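Local coordinates for protein glutathione transferase gst1-6 (Anopheles dirus, PDB 1V2A) that probably conjugates glutathione to electrophilic xenobiotics as a homodimeric Delta-class transferase, releasing a halide from halogenated substrates in detoxification, at residues B[9-14]-B[102-107]; B[15-20]-B[192-197]; B[28-33]-B[199-204]; B[37-42]-B[47-52]. All blocks are in the same frame, centred on the assembly; numbering follows the deposited sequence.

Contact 1: B[9-14]-B[102-107]. With GTS (glutathione sulfonic acid), chain F.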
# COMPACT_ATOMS: atom_id res chain seq x y z
N SER B 9 -17.10 -5.76 -3.64
CA SER B 9 -15.88 -5.05 -3.31
C SER B 9 -14.67 -5.88 -3.74
O SER B 9 -14.46 -6.99 -3.24
CB SER B 9 -15.83 -4.78 -1.79
OG SER B 9 -14.55 -4.34 -1.37
N PRO B 10 -13.87 -5.37 -4.69
CA PRO B 10 -12.69 -6.08 -5.17
C PRO B 10 -11.67 -6.36 -4.05
O PRO B 10 -11.08 -7.43 -3.98
CB PRO B 10 -12.15 -5.16 -6.27
CG PRO B 10 -13.40 -4.51 -6.80
CD PRO B 10 -14.13 -4.18 -5.52
N PRO B 11 -11.43 -5.38 -3.16
CA PRO B 11 -10.48 -5.64 -2.08
C PRO B 11 -10.88 -6.86 -1.24
O PRO B 11 -10.04 -7.68 -0.89
CB PRO B 11 -10.51 -4.34 -1.27
CG PRO B 11 -10.79 -3.32 -2.32
CD PRO B 11 -11.86 -3.97 -3.16
N CYS B 12 -12.17 -6.98 -0.93
CA CYS B 12 -12.68 -8.10 -0.13
C CYS B 12 -12.52 -9.50 -0.73
O CYS B 12 -12.54 -10.49 -0.01
CB CYS B 12 -14.17 -7.91 0.18
SG CYS B 12 -14.58 -6.50 1.18
N GLN B 13 -12.35 -9.60 -2.05
CA GLN B 13 -12.25 -10.92 -2.67
C GLN B 13 -10.93 -11.64 -2.42
O GLN B 13 -10.84 -12.85 -2.60
CB GLN B 13 -12.50 -10.82 -4.18
CG GLN B 13 -13.65 -9.90 -4.55
CD GLN B 13 -13.89 -9.83 -6.05
OE1 GLN B 13 -12.97 -10.02 -6.84
NE2 GLN B 13 -15.13 -9.54 -6.44
N SER B 14 -9.90 -10.89 -2.02
CA SER B 14 -8.59 -11.48 -1.76
C SER B 14 -8.64 -12.51 -0.63
O SER B 14 -8.22 -13.65 -0.80
CB SER B 14 -7.58 -10.39 -1.41
OG SER B 14 -7.45 -9.46 -2.47
N THR B 102 -0.64 1.69 -7.23
CA THR B 102 -0.44 1.99 -8.64
C THR B 102 -1.58 1.55 -9.53
O THR B 102 -2.32 2.38 -10.05
CB THR B 102 0.86 1.36 -9.17
OG1 THR B 102 1.97 1.88 -8.44
CG2 THR B 102 1.04 1.67 -10.66
N LEU B 103 -1.74 0.24 -9.68
CA LEU B 103 -2.77 -0.33 -10.54
C LEU B 103 -4.20 -0.15 -10.07
O LEU B 103 -5.02 0.40 -10.79
CB LEU B 103 -2.50 -1.82 -10.78
CG LEU B 103 -3.40 -2.56 -11.78
CD1 LEU B 103 -3.65 -1.72 -13.02
CD2 LEU B 103 -2.73 -3.86 -12.17
N TYR B 104 -4.52 -0.61 -8.86
CA TYR B 104 -5.88 -0.49 -8.38
C TYR B 104 -6.28 0.96 -8.10
O TYR B 104 -7.45 1.33 -8.23
CB TYR B 104 -6.09 -1.34 -7.12
CG TYR B 104 -7.55 -1.49 -6.77
CD1 TYR B 104 -8.44 -2.09 -7.67
CD2 TYR B 104 -8.07 -0.97 -5.58
CE1 TYR B 104 -9.81 -2.14 -7.41
CE2 TYR B 104 -9.44 -1.02 -5.30
CZ TYR B 104 -10.30 -1.61 -6.22
OH TYR B 104 -11.65 -1.65 -5.97
N LYS B 105 -5.30 1.77 -7.73
CA LYS B 105 -5.54 3.18 -7.44
C LYS B 105 -6.03 3.90 -8.69
O LYS B 105 -6.94 4.72 -8.63
CB LYS B 105 -4.26 3.85 -6.94
CG LYS B 105 -4.25 5.39 -6.98
CD LYS B 105 -5.10 6.05 -5.87
CE LYS B 105 -6.60 5.85 -6.10
NZ LYS B 105 -7.47 6.49 -5.07
N ARG B 106 -5.39 3.59 -9.81
CA ARG B 106 -5.74 4.21 -11.07
C ARG B 106 -7.01 3.62 -11.68
O ARG B 106 -7.66 4.27 -12.50
CB ARG B 106 -4.55 4.10 -12.04
CG ARG B 106 -3.34 4.91 -11.56
CD ARG B 106 -2.12 4.67 -12.42
NE ARG B 106 -0.92 5.26 -11.83
CZ ARG B 106 0.29 5.21 -12.37
NH1 ARG B 106 0.47 4.60 -13.54
NH2 ARG B 106 1.33 5.77 -11.76
N ILE B 107 -7.37 2.41 -11.27
CA ILE B 107 -8.58 1.77 -11.78
C ILE B 107 -9.79 2.37 -11.07
O ILE B 107 -10.70 2.89 -11.70
CB ILE B 107 -8.62 0.24 -11.51
CG1 ILE B 107 -7.46 -0.46 -12.20
CG2 ILE B 107 -9.95 -0.32 -11.99
CD1 ILE B 107 -7.23 -0.00 -13.62
N1 GTS F . -7.24 -0.51 1.13
CA1 GTS F . -8.46 -1.07 1.62
C1 GTS F . -8.26 -2.57 1.57
O11 GTS F . -8.83 -3.23 2.42
O12 GTS F . -7.52 -3.06 0.71
CB1 GTS F . -9.58 -0.59 0.73
CG1 GTS F . -10.98 -1.11 1.13
CD1 GTS F . -12.07 -0.09 0.83
OE1 GTS F . -11.82 1.02 0.33
N2 GTS F . -13.29 -0.52 1.13
CA2 GTS F . -14.47 0.33 0.89
C2 GTS F . -15.07 0.73 2.20
O2 GTS F . -15.17 -0.09 3.12
CB2 GTS F . -15.59 -0.35 0.12
SG2 GTS F . -15.26 -0.92 -1.58
O1S GTS F . -14.21 -1.88 -1.65
O2S GTS F . -16.47 -1.50 -2.04
O3S GTS F . -14.91 0.19 -2.42
N3 GTS F . -15.48 1.99 2.25
CA3 GTS F . -16.09 2.50 3.44
C3 GTS F . -15.47 3.79 3.86
O31 GTS F . -15.95 4.31 4.85
O32 GTS F . -14.54 4.25 3.18
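Y104 points its phenol from helix 102-107 at the two prolines P10 and P11, and its hydroxyl end does most of the touching. Both pyrrolidine rings cross the tyrosine side chain at about a right angle. Y104 OH lies 3.5 Å from P10 CG and 3.7 Å from P11 CD, so it is presented to ring carbons of both residues. Farther back on the phenol the two flanks are shared out: P10 CB approaches CE1 of Y104 at 4.0 Å, while P11 CG meets CE2 of the same ring. The ring reaches this far because its CG stands anti to the backbone N (chi1 -167°), carrying the phenol off the helix. The prolines belong to the turn that leads from the first strand of the thioredoxin-like domain into helix 13-22, whereas Y104 stands on the long helix 86-115 of the all-helical domain, and the contact thus spans the cleft between the two domains of the GST fold. Beside it, S9 OG donates a very short hydrogen bond of 2.5 Å to O1S of the bound glutathione sulfonic acid. P11 CD lies 3.5 Å from that same sulfonate oxygen, so the ring carbon that meets Y104 OH also borders the sulfonate.

Contact 2: B[15-20]-B[192-197]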
# COMPACT_ATOMS: atom_id res chain seq x y z
N ALA B 15 -9.16 -12.09 0.53
CA ALA B 15 -9.26 -12.96 1.70
C ALA B 15 -10.19 -14.15 1.45
O ALA B 15 -10.00 -15.23 2.02
CB ALA B 15 -9.73 -12.15 2.90
N ILE B 16 -11.20 -13.94 0.62
CA ILE B 16 -12.14 -15.00 0.28
C ILE B 16 -11.40 -16.09 -0.50
O ILE B 16 -11.43 -17.27 -0.14
CB ILE B 16 -13.30 -14.46 -0.61
CG1 ILE B 16 -14.16 -13.48 0.19
CG2 ILE B 16 -14.13 -15.62 -1.14
CD1 ILE B 16 -14.78 -14.06 1.44
N LEU B 17 -10.73 -15.70 -1.58
CA LEU B 17 -9.99 -16.64 -2.40
C LEU B 17 -8.89 -17.33 -1.59
O LEU B 17 -8.78 -18.56 -1.58
CB LEU B 17 -9.38 -15.92 -3.61
CG LEU B 17 -10.03 -16.11 -4.99
CD1 LEU B 17 -11.47 -16.52 -4.87
CD2 LEU B 17 -9.89 -14.82 -5.79
N LEU B 18 -8.09 -16.53 -0.90
CA LEU B 18 -7.01 -17.07 -0.09
C LEU B 18 -7.59 -18.09 0.89
O LEU B 18 -7.07 -19.19 1.04
CB LEU B 18 -6.31 -15.93 0.65
CG LEU B 18 -5.08 -16.23 1.51
CD1 LEU B 18 -5.51 -16.92 2.80
CD2 LEU B 18 -4.09 -17.07 0.73
N ALA B 19 -8.70 -17.72 1.53
CA ALA B 19 -9.35 -18.60 2.49
C ALA B 19 -9.62 -19.98 1.91
O ALA B 19 -9.36 -21.00 2.55
CB ALA B 19 -10.66 -17.98 2.97
N LYS B 20 -10.13 -20.00 0.68
CA LYS B 20 -10.46 -21.25 -0.00
C LYS B 20 -9.21 -22.07 -0.28
O LYS B 20 -9.21 -23.29 -0.12
CB LYS B 20 -11.17 -20.96 -1.33
CG LYS B 20 -12.44 -20.13 -1.20
CD LYS B 20 -13.21 -20.10 -2.52
CE LYS B 20 -14.40 -19.16 -2.43
NZ LYS B 20 -15.29 -19.49 -1.27
N GLU B 192 -14.98 -20.56 -11.09
CA GLU B 192 -16.21 -20.29 -11.82
C GLU B 192 -17.37 -20.09 -10.86
O GLU B 192 -18.23 -19.23 -11.07
CB GLU B 192 -16.52 -21.44 -12.78
CG GLU B 192 -17.40 -21.07 -13.96
CD GLU B 192 -16.70 -20.11 -14.93
OE1 GLU B 192 -15.60 -20.45 -15.41
OE2 GLU B 192 -17.26 -19.03 -15.22
N GLU B 193 -17.39 -20.87 -9.78
CA GLU B 193 -18.45 -20.76 -8.80
C GLU B 193 -18.33 -19.45 -8.03
O GLU B 193 -19.34 -18.83 -7.71
CB GLU B 193 -18.40 -21.94 -7.82
CG GLU B 193 -19.52 -21.91 -6.80
CD GLU B 193 -20.89 -21.79 -7.46
OE1 GLU B 193 -21.29 -22.74 -8.18
OE2 GLU B 193 -21.56 -20.74 -7.27
N PHE B 194 -17.10 -19.05 -7.73
CA PHE B 194 -16.84 -17.80 -7.02
C PHE B 194 -17.31 -16.67 -7.92
O PHE B 194 -18.11 -15.82 -7.52
CB PHE B 194 -15.34 -17.64 -6.74
CG PHE B 194 -14.96 -16.28 -6.21
CD1 PHE B 194 -15.37 -15.86 -4.95
CD2 PHE B 194 -14.21 -15.40 -6.99
CE1 PHE B 194 -15.05 -14.59 -4.47
CE2 PHE B 194 -13.89 -14.13 -6.52
CZ PHE B 194 -14.31 -13.73 -5.26
N SER B 195 -16.80 -16.68 -9.15
CA SER B 195 -17.15 -15.67 -10.13
C SER B 195 -18.66 -15.56 -10.30
O SER B 195 -19.20 -14.45 -10.45
CB SER B 195 -16.50 -16.03 -11.47
OG SER B 195 -16.75 -15.02 -12.42
N LYS B 196 -19.35 -16.70 -10.29
CA LYS B 196 -20.80 -16.69 -10.42
C LYS B 196 -21.44 -16.19 -9.14
O LYS B 196 -22.53 -15.61 -9.15
CB LYS B 196 -21.31 -18.10 -10.76
CG LYS B 196 -21.96 -18.17 -12.14
CD LYS B 196 -21.97 -19.59 -12.72
CE LYS B 196 -20.56 -20.15 -12.84
NZ LYS B 196 -19.61 -19.16 -13.46
N GLN B 197 -20.76 -16.41 -8.02
CA GLN B 197 -21.30 -15.95 -6.75
C GLN B 197 -21.18 -14.43 -6.72
O GLN B 197 -22.02 -13.73 -6.15
CB GLN B 197 -20.53 -16.55 -5.58
CG GLN B 197 -21.23 -16.30 -4.25
CD GLN B 197 -22.66 -16.80 -4.26
OE1 GLN B 197 -22.91 -17.97 -4.56
NE2 GLN B 197 -23.60 -15.93 -3.94
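F194 presents one face of its ring to L17 and buries more surface here than any other residue. Methyl CD1 of L17 sits over the centre of that face, 3.6 Å from the centroid of the F194 ring and only 10° off its normal, a well-aligned CH-pi contact. The leucine and phenylalanine side chains cross at about a right angle, and the second methyl, L17 CD2, approaches F194 CE2 at 4.1 Å. I16 adds a smaller share from the neighbouring position on its helix: its CG2 branch, anti to the backbone N, meets F194 CE1 at 3.6 Å. This is how the first helix of the thioredoxin-like domain, 13-22, packs against the C-terminal helix 191-206 of the GST fold, the short segments running nearly antiparallel at 152° with their axes 12.1 Å apart. That separation is wide, and it is the aromatic side chain that bridges it. L17 also touches I155 and L158 of helix 152-162, so its methyls sit where three helices meet. The F194 side chain packs on L7 as well. At the exposed margin K20 adds a looser contact, its CE 4.3 Å from F194 CD1.

Contact 3: B[28-33]-B[199-204]. With GTS (glutathione sulfonic acid), chain F.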
# COMPACT_ATOMS: atom_id res chain seq x y z
N LEU B 28 -18.64 -15.35 7.29
CA LEU B 28 -18.97 -14.19 6.47
C LEU B 28 -20.05 -13.30 7.07
O LEU B 28 -21.02 -13.77 7.66
CB LEU B 28 -19.40 -14.64 5.07
CG LEU B 28 -18.32 -15.01 4.06
CD1 LEU B 28 -17.22 -15.82 4.71
CD2 LEU B 28 -18.95 -15.79 2.91
N LYS B 29 -19.88 -12.00 6.89
CA LYS B 29 -20.84 -11.03 7.39
C LYS B 29 -21.06 -9.92 6.36
O LYS B 29 -20.42 -8.88 6.41
CB LYS B 29 -20.34 -10.44 8.71
CG LYS B 29 -20.25 -11.48 9.82
CD LYS B 29 -19.99 -10.83 11.16
CE LYS B 29 -20.14 -11.83 12.29
NZ LYS B 29 -19.87 -11.20 13.63
N LYS B 30 -21.96 -10.17 5.42
CA LYS B 30 -22.24 -9.18 4.39
C LYS B 30 -22.43 -7.83 5.05
O LYS B 30 -23.22 -7.68 5.98
CB LYS B 30 -23.48 -9.57 3.57
CG LYS B 30 -23.17 -10.67 2.55
CD LYS B 30 -24.35 -11.01 1.64
CE LYS B 30 -23.95 -12.14 0.69
NZ LYS B 30 -25.03 -12.58 -0.24
N THR B 31 -21.67 -6.86 4.57
CA THR B 31 -21.70 -5.52 5.14
C THR B 31 -21.90 -4.44 4.09
O THR B 31 -21.23 -4.43 3.06
CB THR B 31 -20.37 -5.23 5.86
OG1 THR B 31 -20.10 -6.27 6.81
CG2 THR B 31 -20.42 -3.88 6.55
N ASN B 32 -22.83 -3.53 4.36
CA ASN B 32 -23.08 -2.41 3.47
C ASN B 32 -22.45 -1.23 4.19
O ASN B 32 -23.09 -0.59 5.01
CB ASN B 32 -24.59 -2.18 3.30
CG ASN B 32 -24.89 -0.92 2.52
OD1 ASN B 32 -24.44 0.17 2.88
ND2 ASN B 32 -25.65 -1.05 1.44
N VAL B 33 -21.18 -0.97 3.88
CA VAL B 33 -20.44 0.11 4.52
C VAL B 33 -21.04 1.49 4.30
O VAL B 33 -20.56 2.47 4.85
CB VAL B 33 -18.97 0.14 4.05
CG1 VAL B 33 -18.22 -1.03 4.64
CG2 VAL B 33 -18.89 0.11 2.53
N ALA B 199 -21.25 -12.49 -9.43
CA ALA B 199 -22.31 -12.07 -10.33
C ALA B 199 -23.65 -11.99 -9.63
O ALA B 199 -24.35 -10.98 -9.70
CB ALA B 199 -22.40 -13.02 -11.52
N ASP B 200 -24.02 -13.06 -8.94
CA ASP B 200 -25.30 -13.10 -8.23
C ASP B 200 -25.41 -11.98 -7.22
O ASP B 200 -26.42 -11.27 -7.18
CB ASP B 200 -25.47 -14.45 -7.54
CG ASP B 200 -25.64 -15.59 -8.52
OD1 ASP B 200 -25.64 -15.33 -9.75
OD2 ASP B 200 -25.78 -16.74 -8.08
N ASP B 201 -24.38 -11.81 -6.40
CA ASP B 201 -24.38 -10.76 -5.41
C ASP B 201 -24.47 -9.37 -6.02
O ASP B 201 -25.22 -8.52 -5.54
CB ASP B 201 -23.12 -10.85 -4.55
CG ASP B 201 -23.19 -11.97 -3.56
OD1 ASP B 201 -23.97 -12.91 -3.79
OD2 ASP B 201 -22.46 -11.90 -2.54
N THR B 202 -23.70 -9.13 -7.07
CA THR B 202 -23.73 -7.81 -7.70
C THR B 202 -25.13 -7.52 -8.22
O THR B 202 -25.58 -6.38 -8.20
CB THR B 202 -22.77 -7.72 -8.87
OG1 THR B 202 -23.26 -8.53 -9.94
CG2 THR B 202 -21.39 -8.20 -8.46
N LEU B 203 -25.81 -8.56 -8.69
CA LEU B 203 -27.16 -8.38 -9.19
C LEU B 203 -28.09 -8.14 -8.00
O LEU B 203 -28.95 -7.27 -8.04
CB LEU B 203 -27.60 -9.63 -9.97
CG LEU B 203 -28.29 -9.39 -11.32
CD1 LEU B 203 -28.75 -10.71 -11.89
CD2 LEU B 203 -29.46 -8.44 -11.15
N ALA B 204 -27.90 -8.92 -6.94
CA ALA B 204 -28.72 -8.77 -5.75
C ALA B 204 -28.47 -7.42 -5.09
O ALA B 204 -29.33 -6.90 -4.38
CB ALA B 204 -28.42 -9.90 -4.77
N1 GTS F . -7.24 -0.51 1.13
CA1 GTS F . -8.46 -1.07 1.62
C1 GTS F . -8.26 -2.57 1.57
O11 GTS F . -8.83 -3.23 2.42
O12 GTS F . -7.52 -3.06 0.71
CB1 GTS F . -9.58 -0.59 0.73
CG1 GTS F . -10.98 -1.11 1.13
CD1 GTS F . -12.07 -0.09 0.83
OE1 GTS F . -11.82 1.02 0.33
N2 GTS F . -13.29 -0.52 1.13
CA2 GTS F . -14.47 0.33 0.89
C2 GTS F . -15.07 0.73 2.20
O2 GTS F . -15.17 -0.09 3.12
CB2 GTS F . -15.59 -0.35 0.12
SG2 GTS F . -15.26 -0.92 -1.58
O1S GTS F . -14.21 -1.88 -1.65
O2S GTS F . -16.47 -1.50 -2.04
O3S GTS F . -14.91 0.19 -2.42
N3 GTS F . -15.48 1.99 2.25
CA3 GTS F . -16.09 2.50 3.44
C3 GTS F . -15.47 3.79 3.86
O31 GTS F . -15.95 4.31 4.85
O32 GTS F . -14.54 4.25 3.18
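K30 and D201 meet through a single long salt bridge, K30 NZ to D201 OD2, at 3.5 Å. The other carboxylate oxygen, D201 OD1, is barely farther from K30 NZ at 3.7 Å, so the ammonium faces both oxygens without gripping either closely. Methylene CE of K30 also comes within 3.6 Å of D201 OD2. The lysine spans the gap by being fully extended: its CG is anti to the carbonyl carbon (chi1 -77°), and every torsion beyond is close to 180°, which carries the ammonium across between backbones whose nearest CA atoms are 10.2 Å apart. The two side chains meet at a slant, and the contact buries little surface.

D201 has a second partner: its OD1 accepts a hydrogen bond from Q197 NE2, one turn earlier on the same helix, and its side chain packs on L7 and I8. The carboxylate is buried whereas K30 is exposed, so the lysine probably offsets part of the negative charge of D201. K30, the last residue of the strand, packs against Y5, and just beyond it T31 OG1 donates a 2.7 Å hydrogen bond to K29 O. Farther along this segment, V33 borders the glutathione site, with its CG1 3.5 Å from O2 of the ligand. K29 and T31 form backbone hydrogen bonds with Y3 and Y5, setting strand 27-30 parallel to strand 2-5 at the sheet's edge, where K30 reaches across to the C-terminal helix 191-206.

Contact 4: B[37-42]-B[47-52]. With GTS (glutathione sulfonic acid), chain F.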
# COMPACT_ATOMS: atom_id res chain seq x y z
N VAL B 37 -26.09 2.69 10.09
CA VAL B 37 -26.21 1.77 11.22
C VAL B 37 -25.10 0.72 11.19
O VAL B 37 -24.53 0.39 12.23
CB VAL B 37 -27.59 1.08 11.21
CG1 VAL B 37 -27.66 0.02 12.30
CG2 VAL B 37 -28.68 2.12 11.43
N GLU B 38 -24.80 0.20 10.00
CA GLU B 38 -23.74 -0.79 9.85
C GLU B 38 -22.39 -0.09 9.98
O GLU B 38 -21.45 -0.62 10.57
CB GLU B 38 -23.84 -1.46 8.48
CG GLU B 38 -24.87 -2.57 8.40
CD GLU B 38 -25.08 -3.02 6.98
OE1 GLU B 38 -25.58 -4.14 6.77
OE2 GLU B 38 -24.74 -2.24 6.06
N ARG B 39 -22.32 1.11 9.41
CA ARG B 39 -21.11 1.91 9.43
C ARG B 39 -20.67 2.11 10.88
O ARG B 39 -19.54 1.78 11.25
CB ARG B 39 -21.39 3.25 8.75
CG ARG B 39 -20.35 3.71 7.73
CD ARG B 39 -19.40 4.75 8.32
NE ARG B 39 -20.10 5.64 9.25
CZ ARG B 39 -21.16 6.38 8.94
NH1 ARG B 39 -21.67 6.34 7.71
NH2 ARG B 39 -21.75 7.13 9.87
N ASP B 40 -21.57 2.64 11.71
CA ASP B 40 -21.26 2.87 13.11
C ASP B 40 -20.82 1.58 13.80
O ASP B 40 -19.86 1.57 14.58
CB ASP B 40 -22.48 3.44 13.82
CG ASP B 40 -22.94 4.74 13.21
OD1 ASP B 40 -23.96 5.29 13.68
OD2 ASP B 40 -22.29 5.21 12.25
N ALA B 41 -21.53 0.49 13.51
CA ALA B 41 -21.20 -0.80 14.10
C ALA B 41 -19.76 -1.20 13.76
O ALA B 41 -18.96 -1.49 14.65
CB ALA B 41 -22.17 -1.86 13.60
N LEU B 42 -19.44 -1.21 12.47
CA LEU B 42 -18.10 -1.58 12.03
C LEU B 42 -17.03 -0.74 12.73
O LEU B 42 -16.01 -1.26 13.19
CB LEU B 42 -17.97 -1.40 10.51
CG LEU B 42 -17.38 -2.54 9.66
CD1 LEU B 42 -16.92 -1.95 8.33
CD2 LEU B 42 -16.21 -3.21 10.38
N PRO B 47 -11.89 1.55 13.46
CA PRO B 47 -12.11 3.00 13.46
C PRO B 47 -12.14 3.63 12.08
O PRO B 47 -12.59 4.77 11.93
CB PRO B 47 -10.95 3.52 14.31
CG PRO B 47 -9.87 2.51 14.04
CD PRO B 47 -10.63 1.22 14.15
N GLN B 48 -11.66 2.91 11.07
CA GLN B 48 -11.66 3.42 9.71
C GLN B 48 -12.93 2.98 9.01
O GLN B 48 -13.33 3.56 8.00
CB GLN B 48 -10.43 2.91 8.94
CG GLN B 48 -10.26 3.54 7.56
CD GLN B 48 -8.85 3.40 6.99
OE1 GLN B 48 -8.50 4.07 6.02
NE2 GLN B 48 -8.05 2.54 7.60
N HIS B 49 -13.56 1.96 9.58
CA HIS B 49 -14.80 1.38 9.07
C HIS B 49 -14.78 1.15 7.56
O HIS B 49 -15.53 1.77 6.81
CB HIS B 49 -16.01 2.24 9.48
CG HIS B 49 -15.96 3.66 9.00
ND1 HIS B 49 -16.06 4.01 7.67
CD2 HIS B 49 -15.84 4.82 9.69
CE1 HIS B 49 -16.00 5.32 7.56
NE2 HIS B 49 -15.86 5.84 8.77
N THR B 50 -13.90 0.26 7.13
CA THR B 50 -13.78 -0.09 5.73
C THR B 50 -13.76 -1.60 5.65
O THR B 50 -13.32 -2.26 6.59
CB THR B 50 -12.47 0.41 5.12
OG1 THR B 50 -11.38 -0.35 5.65
CG2 THR B 50 -12.26 1.88 5.44
N ILE B 51 -14.25 -2.15 4.55
CA ILE B 51 -14.23 -3.59 4.36
C ILE B 51 -13.20 -3.84 3.27
O ILE B 51 -13.02 -3.01 2.38
CB ILE B 51 -15.61 -4.15 3.94
CG1 ILE B 51 -16.16 -3.35 2.75
CG2 ILE B 51 -16.57 -4.09 5.10
CD1 ILE B 51 -17.58 -3.77 2.34
N PRO B 52 -12.51 -4.97 3.32
CA PRO B 52 -12.63 -6.04 4.30
C PRO B 52 -12.09 -5.73 5.69
O PRO B 52 -11.14 -4.97 5.85
CB PRO B 52 -11.87 -7.19 3.64
CG PRO B 52 -10.77 -6.46 2.95
CD PRO B 52 -11.47 -5.30 2.32
N1 GTS F . -7.24 -0.51 1.13
CA1 GTS F . -8.46 -1.07 1.62
C1 GTS F . -8.26 -2.57 1.57
O11 GTS F . -8.83 -3.23 2.42
O12 GTS F . -7.52 -3.06 0.71
CB1 GTS F . -9.58 -0.59 0.73
CG1 GTS F . -10.98 -1.11 1.13
CD1 GTS F . -12.07 -0.09 0.83
OE1 GTS F . -11.82 1.02 0.33
N2 GTS F . -13.29 -0.52 1.13
CA2 GTS F . -14.47 0.33 0.89
C2 GTS F . -15.07 0.73 2.20
O2 GTS F . -15.17 -0.09 3.12
CB2 GTS F . -15.59 -0.35 0.12
SG2 GTS F . -15.26 -0.92 -1.58
O1S GTS F . -14.21 -1.88 -1.65
O2S GTS F . -16.47 -1.50 -2.04
O3S GTS F . -14.91 0.19 -2.42
N3 GTS F . -15.48 1.99 2.25
CA3 GTS F . -16.09 2.50 3.44
C3 GTS F . -15.47 3.79 3.86
O31 GTS F . -15.95 4.31 4.85
O32 GTS F . -14.54 4.25 3.18
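L42 turns into the tight side of this contact, where its CD1 methyl meets the bend of the 47-52 loop. It lies 3.8 Å from the carbonyl carbon C of H49 and 3.9 Å from I51 CG2, with the leucine and isoleucine side chains crossing at about a right angle. L42 and I51 are both buried, and I51 packs onward against V33 and C12.

The side nearer solvent is carried by the partly exposed R39 and H49. The arginine is bent at chi2 and chi3, which folds its chain over the imidazole: CD stands above the ring centre, 3.5 Å from the H49 centroid and 9° off the normal, in a CH-pi contact. The guanidinium itself is the loose part, not stacked on the ring but turned 55° from its plane and leaning away to D40, with a salt bridge between R39 NH2 and D40 OD2 at 3.1 Å.

I51 carries the ligand chemistry through its backbone, just before the cis peptide bond to P52 that is a hallmark of the thioredoxin-like domain of GSTs. Its N donates to O2 of glutathione sulfonic acid at 2.7 Å. Ligand N2 donates back to I51 O at 2.8 Å, and both bonds are fairly straight. The two bonds pair I51 with the middle residue of the ligand as in a hydrogen-bonded antiparallel pair, which implies that the loop recognises the peptide backbone of glutathione through main-chain atoms.

In the fold
From the N terminus, strand 2-5 leads into the 9-14 turn, which contact 1 joins to the long helix 86-115. Helix 13-22 follows, and contact 2 closes a much larger loop from it to the C-terminal helix; contact 3 then ties strand 27-30 to the next part of that helix. The loops of contacts 1, 2 and 3 cross one another, stitching the thioredoxin-like domain to the helical domain. Contact 4, nested inside all three loops, closes the short turn from helix 36-45 to the loop before strand 53-56. Contacts 1 and 2 touch where Q13 packs on F194, while contacts 1, 3 and 4 converge on glutathione sulfonic acid, with C12 and V33 meeting the 47-52 loop.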